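PDB 2OZT: o-succinylbenzoate synthase from Synechococcus elongatus, which dehydrates 2-succinyl-6-hydroxy-2,4-cyclohexadiene-1-carboxylate to 2-succinylbenzoate, a metal-dependent step on the pathway to phylloquinone. Local coordinates for residues R8-P13 with G30-L35; R26-I31 with E46-P51; F270-E275 with F298-W303; G276-T281 with P307-L312. All blocks are in the same frame, centred on the assembly; numbering follows the deposited sequence.

Interaction 1. Residues R8-P13 with G30-L35; sequences RIYEEP and GIYLRL
Y10 sets CG between its backbone N and carbonyl carbon (chi1 76°), while Y32 sets CG beside the backbone N (chi1 -63°), and these two rotations bring the rings together on one face of a β-hairpin. The hairpin, formed by strands 3-20 and 23-36, belongs to the antiparallel sheet of the N-terminal domain of this enolase-superfamily enzyme. R8 with Y32 and Y10 with G30 are antiparallel hydrogen-bonded pairs; I9 with I31, between them, is a non-hydrogen-bonded pair whose side chains lie on the other face, near I62 of helix 58-67. The two tyrosine rings form an offset stack with centroids 4.4 Å apart and planes inclined by 20°, the rim atom CD2 of Y10 lying 3.3 Å from CZ of Y32. The opposite face of the Y10 ring rests on G30, whose CA makes a CH-pi contact 3.8 Å from the ring centroid. Being a glycine, G30 lets the ring settle directly on the backbone, so Y10 is held flat between main chain and a second aromatic. The Y10 hydroxyl is gripped by E46 and R304. R304 also forms a salt bridge with E12, whose carboxylate is joined to the Y32 hydroxyl through one water: the water donates to OE1 of E12 at 2.6 Å and lies 3.0 Å from OH of Y32, in the plane of that ring.

Interaction 2. Residues R26-I31 with E46-P51; sequences RSRSGI and EIAPLP
The R28 chain bends twice, at chi2 (-77°) and chi3 (-86°), and thereby carries its guanidinium group from strand 23-36 to the chain leaving strand 42-47. Two carbonyls meet the group at its edge and close to its plane: NH1 donates to O of A48 and NH2 to O of P49, each at 2.8 Å. From the carbonyls' side the fit is less regular, since both donors stand about 40° above the carbonyl planes. CD1 of L50 lies over the centre of one guanidinium face, 3.5 Å from CZ of R28, so the group is fixed both at its edge and from above. S29 joins in through its backbone, its O and the O of P49 each receiving a hydrogen from the same water. At G30 the strands come close, CA standing 3.3 Å from O of I47. I31 then forms an antiparallel hydrogen-bonded pair with I47, N of I31 reaching O of I47 at 2.8 Å, and CB of I31 lies 4.1 Å from CB of I47. This is the second hairpin of the N-terminal domain, and the loop after it brings the side chain of L50 to about 6 Å from that of K245, the predicted proton acceptor. Helix 58-67 packs on the face of I31 and I47 through L58 and D61, while R28 also bonds to the carbonyls of A273 and L274, ahead of helix 277-290.

Interaction 3. Residues F270-E275 with F298-W303; sequences FSSALE and FGVDRW
The loop that follows the last strand of the parallel barrel sheet, 268-270, approaches the active site at its start and is overlaid by the loop after helix 277-290. S271 brings its side chain to about 3 Å from that of K245, the predicted proton acceptor. Next to it, S272 lies over one face of the F298 ring, its CB making a CH-pi contact 3.9 Å from the centroid. With OG anti to the backbone N (chi1 178°), the hydroxyl accepts from N of L274 in an ST turn and donates to OE1 of E275 at 2.6 Å. OE2 of E275 takes the N-H of A273 from above the carboxylate plane at 2.9 Å. This carboxylate lies by the F298 ring, OE1 of E275 3.7 Å from CE1 of F298, with the two planes 27° apart. Farther along, CD2 of L274 packs against CB of V300 at 3.6 Å and, more distantly, CB of W303. The loops thus meet by van der Waals and CH-pi contact. R280 of helix 277-290 touches S272, F298 and V300 and shares OE1 of E275 through a salt bridge; L274 and W303 both reach L18 of strand 3-20, joining the barrel domain to the N-terminal sheet.

Interaction 4. Residues G276-T281 with P307-L312; sequences GAIART and PLLTTL
T281 and L309 form the close part of this contact, where a helix side chain captures the backbone of a passing loop. The N-H of L309 points almost straight at OG1 of T281, 3.0 Å away with an angle of 172° at the hydrogen. T281 places that oxygen beside its own backbone N (chi1 -53°), from where the hydroxyl donates in turn to O of A277 at 2.7 Å. That carbonyl also receives the N-H of T281 from the opposite face of its plane, so one oxygen holds both the helix backbone and, by way of the threonine, the loop. CB of A277 packs against O of P307 at 3.3 Å. The same methyl lies 3.8 Å from CG of L309, and CD1 of L309 reaches CG1 of I278. The helix concerned, 277-290, follows the last strand of the barrel domain of the enolase superfamily; G276 is its N-cap residue, and E46 accepts from the backbone N of both G276 and A279. Toward the solvent side the packing thins. L308, partly exposed, touches CB of R280 with CD2 at 3.9 Å, while the guanidinium of R280 is engaged with the carbonyl of R304. P307 is exposed and meets the helix through its carbonyl O, and beyond L309 the loop departs: T310 is exposed, and T311 caps the start of helix 312-320.

Overall arrangement
Interactions 1 and 2 share G30 and I31, strand 23-36 being the middle partner of two successive hairpins, and their centres are 8 Å apart. E46 ties this sheet to the barrel domain: OE2 of E46 meets OH of Y10 at 2.6 Å and N of G276 at 2.8 Å, linking interactions 1, 2 and 4. R28 does likewise for interaction 3, its NH1 lying 2.9 Å from O of A273. Interactions 3 and 4 alternate along the chain and are joined by R280, whose NE is 3.0 Å from OE1 of E275. Interactions 2 and 3 approach the active site, the side chains of L50 and S271 lying about 10 and 9 Å from the bound sodium ion.

Interaction 1. Residues R8-P13 with G30-L35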
loop_
_atom_site.group_PDB
_atom_site.type_symbol
_atom_site.label_atom_id
_atom_site.label_comp_id
_atom_site.label_asym_id
_atom_site.label_seq_id
_atom_site.Cartn_x
_atom_site.Cartn_y
_atom_site.Cartn_z
ATOM N N ARG A 8 -8.806 -19.783 7.063
ATOM C CA ARG A 8 -10.216 -19.417 6.999
ATOM C C ARG A 8 -10.378 -18.240 6.076
ATOM O O ARG A 8 -9.609 -17.288 6.180
ATOM C CB ARG A 8 -10.753 -19.014 8.370
ATOM C CG ARG A 8 -10.791 -20.235 9.323
ATOM C CD ARG A 8 -11.234 -19.920 10.766
ATOM N NE ARG A 8 -11.317 -21.147 11.592
ATOM C CZ ARG A 8 -11.714 -21.189 12.877
ATOM N NH1 ARG A 8 -12.086 -20.085 13.518
ATOM N NH2 ARG A 8 -11.747 -22.355 13.529
ATOM N N ILE A 9 -11.401 -18.298 5.223
ATOM C CA ILE A 9 -11.803 -17.125 4.426
ATOM C C ILE A 9 -12.480 -16.108 5.315
ATOM O O ILE A 9 -13.124 -16.463 6.306
ATOM C CB ILE A 9 -12.725 -17.541 3.289
ATOM C CG1 ILE A 9 -12.675 -16.476 2.183
ATOM C CG2 ILE A 9 -14.174 -17.749 3.792
ATOM C CD1 ILE A 9 -13.352 -16.890 0.866
ATOM N N TYR A 10 -12.329 -14.831 4.939
ATOM C CA TYR A 10 -13.111 -13.737 5.531
ATOM C C TYR A 10 -13.705 -12.891 4.439
ATOM O O TYR A 10 -13.168 -12.855 3.370
ATOM C CB TYR A 10 -12.252 -12.896 6.487
ATOM C CG TYR A 10 -11.251 -11.925 5.867
ATOM C CD1 TYR A 10 -11.668 -10.704 5.342
ATOM C CD2 TYR A 10 -9.893 -12.223 5.843
ATOM C CE1 TYR A 10 -10.765 -9.794 4.831
ATOM C CE2 TYR A 10 -8.957 -11.302 5.334
ATOM C CZ TYR A 10 -9.403 -10.091 4.825
ATOM O OH TYR A 10 -8.487 -9.175 4.331
ATOM N N GLU A 11 -14.861 -12.270 4.706
ATOM C CA GLU A 11 -15.457 -11.299 3.765
ATOM C C GLU A 11 -16.074 -10.219 4.642
ATOM O O GLU A 11 -17.150 -10.430 5.217
ATOM C CB GLU A 11 -16.496 -11.971 2.842
ATOM C CG GLU A 11 -17.270 -11.020 1.883
ATOM C CD GLU A 11 -17.628 -11.670 0.532
ATOM O OE1 GLU A 11 -18.637 -12.415 0.402
ATOM O OE2 GLU A 11 -16.898 -11.411 -0.438
ATOM N N GLU A 12 -15.387 -9.076 4.750
ATOM C CA GLU A 12 -15.682 -8.024 5.721
ATOM C C GLU A 12 -16.242 -6.761 5.044
ATOM O O GLU A 12 -15.603 -6.163 4.190
ATOM C CB GLU A 12 -14.403 -7.697 6.509
ATOM C CG GLU A 12 -14.583 -6.722 7.639
ATOM C CD GLU A 12 -13.288 -6.364 8.322
ATOM O OE1 GLU A 12 -12.393 -7.256 8.450
ATOM O OE2 GLU A 12 -13.177 -5.186 8.743
ATOM N N PRO A 13 -17.472 -6.359 5.399
ATOM C CA PRO A 13 -17.964 -5.115 4.829
ATOM C C PRO A 13 -17.063 -3.907 5.139
ATOM O O PRO A 13 -16.504 -3.789 6.239
ATOM C CB PRO A 13 -19.335 -4.950 5.520
ATOM C CG PRO A 13 -19.752 -6.397 5.803
ATOM C CD PRO A 13 -18.478 -7.021 6.259
ATOM N N GLY A 30 -10.495 -12.093 2.085
ATOM C CA GLY A 30 -9.105 -12.606 2.159
ATOM C C GLY A 30 -9.089 -13.882 2.933
ATOM O O GLY A 30 -10.144 -14.489 3.187
ATOM N N ILE A 31 -7.877 -14.284 3.302
ATOM C CA ILE A 31 -7.663 -15.506 4.075
ATOM C C ILE A 31 -6.849 -15.173 5.287
ATOM O O ILE A 31 -5.850 -14.421 5.202
ATOM C CB ILE A 31 -6.874 -16.471 3.234
ATOM C CG1 ILE A 31 -7.727 -17.061 2.098
ATOM C CG2 ILE A 31 -6.316 -17.623 4.081
ATOM C CD1 ILE A 31 -6.840 -17.688 1.001
ATOM N N TYR A 32 -7.270 -15.726 6.428
ATOM C CA TYR A 32 -6.395 -15.738 7.627
ATOM C C TYR A 32 -5.774 -17.104 7.820
ATOM O O TYR A 32 -6.438 -18.125 7.661
ATOM C CB TYR A 32 -7.169 -15.390 8.887
ATOM C CG TYR A 32 -7.751 -13.999 8.883
ATOM C CD1 TYR A 32 -6.972 -12.905 8.531
ATOM C CD2 TYR A 32 -9.079 -13.772 9.231
ATOM C CE1 TYR A 32 -7.488 -11.646 8.509
ATOM C CE2 TYR A 32 -9.615 -12.478 9.226
ATOM C CZ TYR A 32 -8.791 -11.424 8.889
ATOM O OH TYR A 32 -9.309 -10.134 8.872
ATOM N N LEU A 33 -4.485 -17.092 8.169
ATOM C CA LEU A 33 -3.724 -18.314 8.456
ATOM C C LEU A 33 -3.440 -18.360 9.940
ATOM O O LEU A 33 -3.084 -17.358 10.530
ATOM C CB LEU A 33 -2.350 -18.278 7.790
ATOM C CG LEU A 33 -2.374 -18.145 6.268
ATOM C CD1 LEU A 33 -0.967 -17.942 5.717
ATOM C CD2 LEU A 33 -3.027 -19.310 5.573
ATOM N N ARG A 34 -3.579 -19.569 10.507
ATOM C CA ARG A 34 -3.189 -19.812 11.920
ATOM C C ARG A 34 -2.250 -20.999 11.974
ATOM O O ARG A 34 -2.636 -22.076 11.552
ATOM C CB ARG A 34 -4.435 -20.051 12.751
ATOM C CG ARG A 34 -4.111 -20.301 14.265
ATOM C CD ARG A 34 -5.380 -20.632 15.016
ATOM N NE ARG A 34 -5.220 -20.753 16.488
ATOM C CZ ARG A 34 -4.793 -21.848 17.113
ATOM N NH1 ARG A 34 -4.397 -22.930 16.453
ATOM N NH2 ARG A 34 -4.707 -21.825 18.447
ATOM N N LEU A 35 -1.044 -20.782 12.538
ATOM C CA LEU A 35 0.042 -21.769 12.559
ATOM C C LEU A 35 0.252 -22.140 14.021
ATOM O O LEU A 35 0.150 -21.297 14.874
ATOM C CB LEU A 35 1.316 -21.141 11.991
ATOM C CG LEU A 35 1.523 -21.283 10.485
ATOM C CD1 LEU A 35 0.353 -20.669 9.678
ATOM C CD2 LEU A 35 2.868 -20.676 10.067
HETATM O O HOH W 1 -12.240 -9.727 9.092
#

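Interaction 2. Residues R26-I31 with E46-P51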
loop_
_atom_site.group_PDB
_atom_site.type_symbol
_atom_site.label_atom_id
_atom_site.label_comp_id
_atom_site.label_asym_id
_atom_site.label_seq_id
_atom_site.Cartn_x
_atom_site.Cartn_y
_atom_site.Cartn_z
ATOM N N ARG A 26 -17.651 -2.510 -1.788
ATOM C CA ARG A 26 -18.495 -2.619 -0.578
ATOM C C ARG A 26 -17.975 -3.561 0.525
ATOM O O ARG A 26 -18.457 -3.551 1.659
ATOM C CB ARG A 26 -19.931 -2.982 -0.971
ATOM C CG ARG A 26 -20.553 -1.887 -1.829
ATOM C CD ARG A 26 -21.882 -2.289 -2.465
ATOM N NE ARG A 26 -22.294 -1.276 -3.441
ATOM C CZ ARG A 26 -22.729 -0.054 -3.128
ATOM N NH1 ARG A 26 -22.826 0.334 -1.857
ATOM N NH2 ARG A 26 -23.067 0.788 -4.094
ATOM N N SER A 27 -16.948 -4.339 0.196
ATOM C CA SER A 27 -16.427 -5.304 1.133
ATOM C C SER A 27 -15.007 -5.635 0.696
ATOM O O SER A 27 -14.601 -5.284 -0.413
ATOM C CB SER A 27 -17.268 -6.586 1.095
ATOM O OG SER A 27 -17.089 -7.260 -0.132
ATOM N N ARG A 28 -14.264 -6.258 1.610
ATOM C CA ARG A 28 -12.942 -6.849 1.303
ATOM C C ARG A 28 -12.966 -8.286 1.769
ATOM O O ARG A 28 -13.501 -8.561 2.830
ATOM C CB ARG A 28 -11.796 -6.121 2.037
ATOM C CG ARG A 28 -11.321 -4.863 1.311
ATOM C CD ARG A 28 -10.462 -5.295 0.166
ATOM N NE ARG A 28 -9.047 -5.513 0.499
ATOM C CZ ARG A 28 -8.254 -6.427 -0.077
ATOM N NH1 ARG A 28 -6.950 -6.418 0.213
ATOM N NH2 ARG A 28 -8.756 -7.351 -0.898
ATOM N N SER A 29 -12.347 -9.169 0.991
ATOM C CA SER A 29 -12.252 -10.601 1.345
ATOM C C SER A 29 -10.777 -10.985 1.396
ATOM O O SER A 29 -9.918 -10.317 0.810
ATOM C CB SER A 29 -12.968 -11.442 0.310
ATOM O OG SER A 29 -14.367 -11.147 0.348
ATOM N N GLY A 30 -10.495 -12.093 2.085
ATOM C CA GLY A 30 -9.105 -12.606 2.159
ATOM C C GLY A 30 -9.089 -13.882 2.933
ATOM O O GLY A 30 -10.144 -14.489 3.187
ATOM N N ILE A 31 -7.877 -14.284 3.302
ATOM C CA ILE A 31 -7.663 -15.506 4.075
ATOM C C ILE A 31 -6.849 -15.173 5.287
ATOM O O ILE A 31 -5.850 -14.421 5.202
ATOM C CB ILE A 31 -6.874 -16.471 3.234
ATOM C CG1 ILE A 31 -7.727 -17.061 2.098
ATOM C CG2 ILE A 31 -6.316 -17.623 4.081
ATOM C CD1 ILE A 31 -6.840 -17.688 1.001
ATOM N N GLU A 46 -2.046 -13.105 7.007
ATOM C CA GLU A 46 -3.205 -12.712 6.195
ATOM C C GLU A 46 -2.816 -12.617 4.731
ATOM O O GLU A 46 -1.810 -11.991 4.383
ATOM C CB GLU A 46 -3.729 -11.377 6.700
ATOM C CG GLU A 46 -4.873 -10.797 5.846
ATOM C CD GLU A 46 -5.477 -9.520 6.437
ATOM O OE1 GLU A 46 -5.148 -9.085 7.579
ATOM O OE2 GLU A 46 -6.305 -8.893 5.677
ATOM N N ILE A 47 -3.655 -13.217 3.877
ATOM C CA ILE A 47 -3.510 -13.178 2.405
ATOM C C ILE A 47 -4.716 -12.436 1.842
ATOM O O ILE A 47 -5.852 -12.915 1.918
ATOM C CB ILE A 47 -3.538 -14.606 1.827
ATOM C CG1 ILE A 47 -2.421 -15.455 2.484
ATOM C CG2 ILE A 47 -3.435 -14.656 0.327
ATOM C CD1 ILE A 47 -2.473 -16.953 2.126
ATOM N N ALA A 48 -4.486 -11.237 1.293
ATOM C CA ALA A 48 -5.591 -10.410 0.820
ATOM C C ALA A 48 -5.249 -9.688 -0.484
ATOM O O ALA A 48 -5.129 -8.463 -0.477
ATOM C CB ALA A 48 -5.949 -9.383 1.914
ATOM N N PRO A 49 -5.151 -10.401 -1.608
ATOM C CA PRO A 49 -4.923 -9.695 -2.863
ATOM C C PRO A 49 -6.080 -8.715 -3.133
ATOM O O PRO A 49 -7.227 -8.907 -2.647
ATOM C CB PRO A 49 -4.897 -10.803 -3.898
ATOM C CG PRO A 49 -5.742 -11.946 -3.276
ATOM C CD PRO A 49 -5.341 -11.850 -1.801
ATOM N N LEU A 50 -5.767 -7.631 -3.830
ATOM C CA LEU A 50 -6.752 -6.577 -4.043
ATOM C C LEU A 50 -7.256 -6.658 -5.494
ATOM O O LEU A 50 -6.460 -6.588 -6.407
ATOM C CB LEU A 50 -6.089 -5.220 -3.749
ATOM C CG LEU A 50 -6.954 -3.950 -3.724
ATOM C CD1 LEU A 50 -7.992 -4.010 -2.623
ATOM C CD2 LEU A 50 -6.054 -2.740 -3.509
ATOM N N PRO A 51 -8.574 -6.917 -5.693
ATOM C CA PRO A 51 -9.116 -7.053 -7.048
ATOM C C PRO A 51 -8.700 -5.887 -7.954
ATOM O O PRO A 51 -8.842 -4.713 -7.569
ATOM C CB PRO A 51 -10.636 -7.040 -6.808
ATOM C CG PRO A 51 -10.788 -7.780 -5.448
ATOM C CD PRO A 51 -9.625 -7.107 -4.669
HETATM O O HOH W 2 -8.526 -10.989 -1.422
#

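Interaction 3. Residues F270-E275 with F298-W303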
loop_
_atom_site.group_PDB
_atom_site.type_symbol
_atom_site.label_atom_id
_atom_site.label_comp_id
_atom_site.label_asym_id
_atom_site.label_seq_id
_atom_site.Cartn_x
_atom_site.Cartn_y
_atom_site.Cartn_z
ATOM N N PHE A 270 5.330 3.385 2.044
ATOM C CA PHE A 270 4.554 2.198 2.311
ATOM C C PHE A 270 3.078 2.507 2.504
ATOM O O PHE A 270 2.740 3.402 3.260
ATOM C CB PHE A 270 5.102 1.546 3.594
ATOM C CG PHE A 270 6.493 1.000 3.447
ATOM C CD1 PHE A 270 6.674 -0.302 3.042
ATOM C CD2 PHE A 270 7.609 1.769 3.759
ATOM C CE1 PHE A 270 7.983 -0.836 2.870
ATOM C CE2 PHE A 270 8.906 1.277 3.578
ATOM C CZ PHE A 270 9.072 -0.044 3.178
ATOM N N SER A 271 2.222 1.748 1.814
ATOM C CA SER A 271 0.792 2.019 1.832
ATOM C C SER A 271 -0.079 0.824 2.007
ATOM O O SER A 271 0.380 -0.341 1.950
ATOM C CB SER A 271 0.399 2.762 0.548
ATOM O OG SER A 271 0.307 1.878 -0.528
ATOM N N SER A 272 -1.338 1.133 2.309
ATOM C CA SER A 272 -2.340 0.104 2.592
ATOM C C SER A 272 -3.053 -0.430 1.373
ATOM O O SER A 272 -3.355 0.304 0.434
ATOM C CB SER A 272 -3.394 0.675 3.537
ATOM O OG SER A 272 -4.410 -0.294 3.796
ATOM N N ALA A 273 -3.331 -1.722 1.364
ATOM C CA ALA A 273 -4.174 -2.359 0.348
ATOM C C ALA A 273 -5.533 -2.704 0.984
ATOM O O ALA A 273 -6.157 -3.708 0.603
ATOM C CB ALA A 273 -3.514 -3.646 -0.116
ATOM N N LEU A 274 -5.975 -1.891 1.951
ATOM C CA LEU A 274 -7.237 -2.154 2.680
ATOM C C LEU A 274 -7.264 -3.566 3.227
ATOM O O LEU A 274 -8.241 -4.330 3.068
ATOM C CB LEU A 274 -8.462 -1.875 1.776
ATOM C CG LEU A 274 -8.587 -0.441 1.255
ATOM C CD1 LEU A 274 -9.861 -0.363 0.414
ATOM C CD2 LEU A 274 -8.612 0.584 2.383
ATOM N N GLU A 275 -6.166 -3.911 3.885
ATOM C CA GLU A 275 -6.012 -5.224 4.512
ATOM C C GLU A 275 -6.477 -5.148 5.970
ATOM O O GLU A 275 -6.748 -4.075 6.501
ATOM C CB GLU A 275 -4.545 -5.712 4.407
ATOM C CG GLU A 275 -3.533 -4.854 5.133
ATOM C CD GLU A 275 -3.290 -3.492 4.478
ATOM O OE1 GLU A 275 -3.861 -2.498 4.973
ATOM O OE2 GLU A 275 -2.506 -3.440 3.518
ATOM N N PHE A 298 -1.548 4.774 5.152
ATOM C CA PHE A 298 -2.444 3.937 5.946
ATOM C C PHE A 298 -3.587 4.731 6.550
ATOM O O PHE A 298 -4.256 4.229 7.490
ATOM C CB PHE A 298 -1.659 3.182 7.025
ATOM C CG PHE A 298 -0.986 1.917 6.509
ATOM C CD1 PHE A 298 -1.604 0.673 6.670
ATOM C CD2 PHE A 298 0.241 1.958 5.837
ATOM C CE1 PHE A 298 -0.992 -0.492 6.178
ATOM C CE2 PHE A 298 0.845 0.800 5.367
ATOM C CZ PHE A 298 0.226 -0.424 5.542
ATOM N N GLY A 299 -3.866 5.891 5.945
ATOM C CA GLY A 299 -4.961 6.794 6.413
ATOM C C GLY A 299 -6.299 6.380 5.851
ATOM O O GLY A 299 -7.030 7.209 5.310
ATOM N N VAL A 300 -6.619 5.089 5.993
ATOM C CA VAL A 300 -7.712 4.474 5.247
ATOM C C VAL A 300 -8.846 4.005 6.168
ATOM O O VAL A 300 -9.674 3.214 5.744
ATOM C CB VAL A 300 -7.212 3.258 4.409
ATOM C CG1 VAL A 300 -6.190 3.713 3.324
ATOM C CG2 VAL A 300 -6.591 2.178 5.336
ATOM N N ASP A 301 -8.865 4.489 7.407
ATOM C CA ASP A 301 -9.890 4.084 8.391
ATOM C C ASP A 301 -11.315 4.316 7.982
ATOM O O ASP A 301 -12.193 3.626 8.483
ATOM C CB ASP A 301 -9.690 4.798 9.722
ATOM C CG ASP A 301 -8.535 4.246 10.501
ATOM O OD1 ASP A 301 -7.965 3.220 10.104
ATOM O OD2 ASP A 301 -8.197 4.859 11.523
ATOM N N ARG A 302 -11.568 5.276 7.105
ATOM C CA ARG A 302 -12.947 5.475 6.642
ATOM C C ARG A 302 -13.515 4.231 6.013
ATOM O O ARG A 302 -14.722 3.955 6.164
ATOM C CB ARG A 302 -13.044 6.616 5.644
ATOM C CG ARG A 302 -13.109 7.946 6.324
ATOM C CD ARG A 302 -13.311 9.067 5.337
ATOM N NE ARG A 302 -14.588 8.948 4.648
ATOM C CZ ARG A 302 -14.944 9.712 3.623
ATOM N NH1 ARG A 302 -14.100 10.637 3.166
ATOM N NH2 ARG A 302 -16.130 9.550 3.053
ATOM N N TRP A 303 -12.678 3.507 5.260
ATOM C CA TRP A 303 -13.123 2.334 4.507
ATOM C C TRP A 303 -12.839 1.073 5.256
ATOM O O TRP A 303 -13.692 0.197 5.342
ATOM C CB TRP A 303 -12.532 2.294 3.085
ATOM C CG TRP A 303 -12.877 3.561 2.446
ATOM C CD1 TRP A 303 -14.089 3.905 1.893
ATOM C CD2 TRP A 303 -12.084 4.738 2.438
ATOM N NE1 TRP A 303 -14.070 5.222 1.501
ATOM C CE2 TRP A 303 -12.846 5.756 1.819
ATOM C CE3 TRP A 303 -10.787 5.034 2.877
ATOM C CZ2 TRP A 303 -12.343 7.047 1.615
ATOM C CZ3 TRP A 303 -10.297 6.322 2.678
ATOM C CH2 TRP A 303 -11.081 7.312 2.060
#

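Interaction 4. Residues G276-T281 with P307-L312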
loop_
_atom_site.group_PDB
_atom_site.type_symbol
_atom_site.label_atom_id
_atom_site.label_comp_id
_atom_site.label_asym_id
_atom_site.label_seq_id
_atom_site.Cartn_x
_atom_site.Cartn_y
_atom_site.Cartn_z
ATOM N N GLY A 276 -6.547 -6.303 6.645
ATOM C CA GLY A 276 -7.052 -6.302 8.013
ATOM C C GLY A 276 -5.931 -6.170 9.031
ATOM O O GLY A 276 -4.752 -5.935 8.670
ATOM N N ALA A 277 -6.298 -6.305 10.314
ATOM C CA ALA A 277 -5.368 -6.056 11.408
ATOM C C ALA A 277 -4.201 -7.045 11.472
ATOM O O ALA A 277 -3.097 -6.672 11.908
ATOM C CB ALA A 277 -6.135 -6.091 12.726
ATOM N N ILE A 278 -4.408 -8.276 11.036
ATOM C CA ILE A 278 -3.296 -9.236 11.052
ATOM C C ILE A 278 -2.192 -8.762 10.089
ATOM O O ILE A 278 -1.048 -8.607 10.465
ATOM C CB ILE A 278 -3.769 -10.655 10.777
ATOM C CG1 ILE A 278 -4.587 -11.108 11.992
ATOM C CG2 ILE A 278 -2.586 -11.573 10.495
ATOM C CD1 ILE A 278 -5.271 -12.518 11.790
ATOM N N ALA A 279 -2.581 -8.445 8.849
ATOM C CA ALA A 279 -1.604 -7.962 7.866
ATOM C C ALA A 279 -1.025 -6.624 8.274
ATOM O O ALA A 279 0.167 -6.411 8.154
ATOM C CB ALA A 279 -2.318 -7.797 6.497
ATOM N N ARG A 280 -1.880 -5.698 8.723
ATOM C CA ARG A 280 -1.350 -4.344 9.084
ATOM C C ARG A 280 -0.334 -4.464 10.225
ATOM O O ARG A 280 0.702 -3.809 10.176
ATOM C CB ARG A 280 -2.453 -3.359 9.492
ATOM C CG ARG A 280 -3.299 -2.986 8.340
ATOM C CD ARG A 280 -4.036 -1.641 8.458
ATOM N NE ARG A 280 -5.152 -1.736 7.522
ATOM C CZ ARG A 280 -6.232 -0.956 7.487
ATOM N NH1 ARG A 280 -6.364 0.080 8.336
ATOM N NH2 ARG A 280 -7.171 -1.216 6.582
ATOM N N THR A 281 -0.629 -5.297 11.230
ATOM C CA THR A 281 0.293 -5.422 12.354
ATOM C C THR A 281 1.597 -6.061 11.897
ATOM O O THR A 281 2.676 -5.624 12.312
ATOM C CB THR A 281 -0.328 -6.213 13.516
ATOM O OG1 THR A 281 -1.582 -5.630 13.856
ATOM C CG2 THR A 281 0.571 -6.092 14.766
ATOM N N PRO A 307 -7.387 -1.699 13.702
ATOM C CA PRO A 307 -6.461 -1.351 14.774
ATOM C C PRO A 307 -5.390 -2.427 14.982
ATOM O O PRO A 307 -5.678 -3.633 14.905
ATOM C CB PRO A 307 -7.387 -1.235 15.998
ATOM C CG PRO A 307 -8.737 -0.835 15.364
ATOM C CD PRO A 307 -8.795 -1.704 14.152
ATOM N N LEU A 308 -4.156 -1.990 15.209
ATOM C CA LEU A 308 -3.074 -2.943 15.401
ATOM C C LEU A 308 -3.332 -3.847 16.603
ATOM O O LEU A 308 -3.903 -3.398 17.619
ATOM C CB LEU A 308 -1.720 -2.249 15.521
ATOM C CG LEU A 308 -1.381 -1.254 14.404
ATOM C CD1 LEU A 308 0.047 -0.837 14.564
ATOM C CD2 LEU A 308 -1.612 -1.867 13.010
ATOM N N LEU A 309 -2.907 -5.094 16.475
ATOM C CA LEU A 309 -3.121 -6.117 17.488
ATOM C C LEU A 309 -1.989 -6.108 18.504
ATOM O O LEU A 309 -0.831 -6.287 18.147
ATOM C CB LEU A 309 -3.219 -7.470 16.798
ATOM C CG LEU A 309 -4.396 -7.556 15.807
ATOM C CD1 LEU A 309 -4.219 -8.775 14.919
ATOM C CD2 LEU A 309 -5.705 -7.647 16.525
ATOM N N THR A 310 -2.345 -5.912 19.777
ATOM C CA THR A 310 -1.348 -5.691 20.842
ATOM C C THR A 310 -1.221 -6.860 21.830
ATOM O O THR A 310 -0.341 -6.850 22.698
ATOM C CB THR A 310 -1.619 -4.376 21.614
ATOM O OG1 THR A 310 -2.868 -4.472 22.304
ATOM C CG2 THR A 310 -1.654 -3.170 20.673
ATOM N N THR A 311 -2.098 -7.851 21.699
ATOM C CA THR A 311 -2.095 -9.018 22.574
ATOM C C THR A 311 -2.315 -10.284 21.759
ATOM O O THR A 311 -2.941 -10.249 20.705
ATOM C CB THR A 311 -3.207 -8.939 23.666
ATOM O OG1 THR A 311 -4.493 -8.991 23.037
ATOM C CG2 THR A 311 -3.096 -7.667 24.512
ATOM N N LEU A 312 -1.793 -11.404 22.240
ATOM C CA LEU A 312 -2.025 -12.689 21.588
ATOM C C LEU A 312 -3.513 -13.088 21.616
ATOM O O LEU A 312 -4.040 -13.621 20.634
ATOM C CB LEU A 312 -1.147 -13.775 22.209
ATOM C CG LEU A 312 -1.028 -15.168 21.575
ATOM C CD1 LEU A 312 -1.001 -15.169 20.043
ATOM C CD2 LEU A 312 0.224 -15.846 22.114
#